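Local coordinates for p-47 protein (Clostridium botulinum E1 str. 'BoNT E Beluga', PDB 5WIX) that is of unknown function but has a tulip-domain fold resembling bactericidal/permeability-increasing protein, which may point to a role in binding lipids, at residues A[338-343]-A[349-354]. Sequence-based numbering, arbitrary orientation.
Sequences TKFIYD and VSFEIY
F340 reaches diagonally over the hairpin to cross V349 at about a right angle, the CE1 corner of its ring meeting both methyls of the branched residue, 3.6 Å from V349 CG1 and nearly as close to CG2. With CG anti to the backbone N (chi1 171°), F340 sends its ring along the hairpin, while the directly paired F351 reaches the ring edge with CZ and F340 CB with CE1. Y342 turns its own ring edge, through CD1, to V349 CG2. Bulky apolar F340, F351 and V349 suit a buried face, where I420 and L422 of strand 414-422 pack on F340 and L312 on F351; Y342 suits the margin, its OH hydrogen-bonded to N344 OD1. The segments flank the turn of an antiparallel hairpin, strands 328-343 and 348-363, in a long curved sheet of this BPI-like, tulip-domain protein. K339 and E352 bond both ways, K339 N to E352 O at 2.8 Å and E352 N to K339 O at 3.1 Å. On the more open face, which suits their long charged chains, I341 lays CG2 3.6 Å from CB of the small S350. With CG between its backbone N and carbonyl carbon (chi1 71°) and the chain extended beyond, E352 brings OE2 to 3.8 Å from I341 CD1; at 5.7 Å from K339 NZ, OE2 is too far for a salt bridge, though the opposite charges may attract weakly.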
loop_
_atom_site.group_PDB
_atom_site.type_symbol
_atom_site.label_atom_id
_atom_site.label_comp_id
_atom_site.label_asym_id
_atom_site.label_seq_id
_atom_site.Cartn_x
_atom_site.Cartn_y
_atom_site.Cartn_z
ATOM N N THR A 338 -5.926 -22.262 -6.697
ATOM C CA THR A 338 -6.964 -21.581 -5.932
ATOM C C THR A 338 -7.052 -20.135 -6.392
ATOM O O THR A 338 -6.103 -19.628 -6.992
ATOM C CB THR A 338 -6.699 -21.620 -4.436
ATOM O OG1 THR A 338 -5.422 -21.029 -4.175
ATOM C CG2 THR A 338 -6.669 -23.037 -3.971
ATOM N N LYS A 339 -8.176 -19.479 -6.092
ATOM C CA LYS A 339 -8.476 -18.152 -6.639
ATOM C C LYS A 339 -8.926 -17.111 -5.613
ATOM O O LYS A 339 -9.780 -17.385 -4.775
ATOM C CB LYS A 339 -9.558 -18.273 -7.719
ATOM C CG LYS A 339 -9.992 -16.956 -8.331
ATOM C CD LYS A 339 -11.132 -17.140 -9.340
ATOM C CE LYS A 339 -11.467 -15.820 -10.066
ATOM N NZ LYS A 339 -12.583 -15.934 -11.056
ATOM N N PHE A 340 -8.367 -15.907 -5.713
ATOM C CA PHE A 340 -8.774 -14.781 -4.879
ATOM C C PHE A 340 -10.242 -14.468 -5.101
ATOM O O PHE A 340 -10.749 -14.611 -6.205
ATOM C CB PHE A 340 -7.914 -13.558 -5.191
ATOM C CG PHE A 340 -8.392 -12.285 -4.547
ATOM C CD1 PHE A 340 -7.970 -11.935 -3.274
ATOM C CD2 PHE A 340 -9.225 -11.414 -5.233
ATOM C CE1 PHE A 340 -8.395 -10.752 -2.687
ATOM C CE2 PHE A 340 -9.646 -10.230 -4.655
ATOM C CZ PHE A 340 -9.232 -9.898 -3.385
ATOM N N ILE A 341 -10.915 -14.040 -4.042
ATOM C CA ILE A 341 -12.359 -13.816 -4.058
ATOM C C ILE A 341 -12.670 -12.682 -3.112
ATOM O O ILE A 341 -12.309 -12.726 -1.933
ATOM C CB ILE A 341 -13.157 -15.073 -3.623
ATOM C CG1 ILE A 341 -13.321 -16.038 -4.795
ATOM C CG2 ILE A 341 -14.542 -14.684 -3.062
ATOM C CD1 ILE A 341 -14.074 -15.429 -5.921
ATOM N N TYR A 342 -13.336 -11.650 -3.604
ATOM C CA TYR A 342 -13.632 -10.565 -2.697
ATOM C C TYR A 342 -15.120 -10.337 -2.557
ATOM O O TYR A 342 -15.872 -10.326 -3.532
ATOM C CB TYR A 342 -12.936 -9.301 -3.137
ATOM C CG TYR A 342 -13.272 -8.125 -2.255
ATOM C CD1 TYR A 342 -12.819 -8.059 -0.940
ATOM C CD2 TYR A 342 -14.048 -7.079 -2.737
ATOM C CE1 TYR A 342 -13.128 -6.982 -0.138
ATOM C CE2 TYR A 342 -14.361 -6.007 -1.946
ATOM C CZ TYR A 342 -13.900 -5.958 -0.650
ATOM O OH TYR A 342 -14.223 -4.875 0.132
ATOM N N ASP A 343 -15.540 -10.188 -1.312
ATOM C CA ASP A 343 -16.939 -9.987 -1.015
ATOM C C ASP A 343 -17.080 -8.535 -0.610
ATOM O O ASP A 343 -16.633 -8.149 0.467
ATOM C CB ASP A 343 -17.402 -10.939 0.083
ATOM C CG ASP A 343 -18.738 -10.549 0.677
ATOM O OD1 ASP A 343 -19.579 -9.972 -0.039
ATOM O OD2 ASP A 343 -18.953 -10.827 1.874
ATOM N N VAL A 349 -11.792 -11.317 2.274
ATOM C CA VAL A 349 -10.936 -11.927 1.253
ATOM C C VAL A 349 -10.902 -13.458 1.409
ATOM O O VAL A 349 -10.771 -13.995 2.511
ATOM C CB VAL A 349 -9.506 -11.355 1.299
ATOM C CG1 VAL A 349 -8.525 -12.268 0.568
ATOM C CG2 VAL A 349 -9.486 -9.944 0.705
ATOM N N SER A 350 -11.006 -14.156 0.287
ATOM C CA SER A 350 -11.376 -15.563 0.270
ATOM C C SER A 350 -10.599 -16.235 -0.836
ATOM O O SER A 350 -10.277 -15.614 -1.847
ATOM C CB SER A 350 -12.891 -15.681 0.035
ATOM O OG SER A 350 -13.303 -17.008 -0.254
ATOM N N PHE A 351 -10.276 -17.499 -0.661
ATOM C CA PHE A 351 -9.733 -18.271 -1.770
ATOM C C PHE A 351 -10.506 -19.560 -1.925
ATOM O O PHE A 351 -10.705 -20.327 -0.963
ATOM C CB PHE A 351 -8.259 -18.571 -1.572
ATOM C CG PHE A 351 -7.417 -17.352 -1.401
ATOM C CD1 PHE A 351 -6.598 -16.906 -2.443
ATOM C CD2 PHE A 351 -7.428 -16.641 -0.207
ATOM C CE1 PHE A 351 -5.812 -15.792 -2.284
ATOM C CE2 PHE A 351 -6.632 -15.513 -0.038
ATOM C CZ PHE A 351 -5.828 -15.090 -1.082
ATOM N N GLU A 352 -10.959 -19.789 -3.146
ATOM C CA GLU A 352 -11.673 -21.001 -3.442
ATOM C C GLU A 352 -10.898 -21.837 -4.445
ATOM O O GLU A 352 -9.891 -21.402 -5.006
ATOM C CB GLU A 352 -13.069 -20.676 -3.951
ATOM C CG GLU A 352 -13.116 -20.082 -5.307
ATOM C CD GLU A 352 -14.505 -19.608 -5.650
ATOM O OE1 GLU A 352 -15.401 -19.795 -4.786
ATOM O OE2 GLU A 352 -14.691 -19.059 -6.764
ATOM N N ILE A 353 -11.363 -23.065 -4.626
ATOM C CA ILE A 353 -10.743 -24.007 -5.536
ATOM C C ILE A 353 -11.117 -23.677 -6.969
ATOM O O ILE A 353 -12.300 -23.580 -7.281
ATOM C CB ILE A 353 -11.189 -25.439 -5.205
ATOM C CG1 ILE A 353 -10.822 -25.770 -3.757
ATOM C CG2 ILE A 353 -10.593 -26.442 -6.207
ATOM C CD1 ILE A 353 -9.314 -26.022 -3.543
ATOM N N TYR A 354 -10.122 -23.506 -7.840
ATOM C CA TYR A 354 -10.375 -23.222 -9.260
ATOM C C TYR A 354 -10.282 -24.501 -10.079
ATOM O O TYR A 354 -11.153 -24.807 -10.898
ATOM C CB TYR A 354 -9.379 -22.190 -9.782
ATOM C CG TYR A 354 -9.557 -21.787 -11.236
ATOM C CD1 TYR A 354 -10.537 -20.870 -11.609
ATOM C CD2 TYR A 354 -8.720 -22.289 -12.232
ATOM C CE1 TYR A 354 -10.696 -20.480 -12.935
ATOM C CE2 TYR A 354 -8.872 -21.901 -13.564
ATOM C CZ TYR A 354 -9.862 -20.995 -13.908
ATOM O OH TYR A 354 -10.023 -20.606 -15.226
#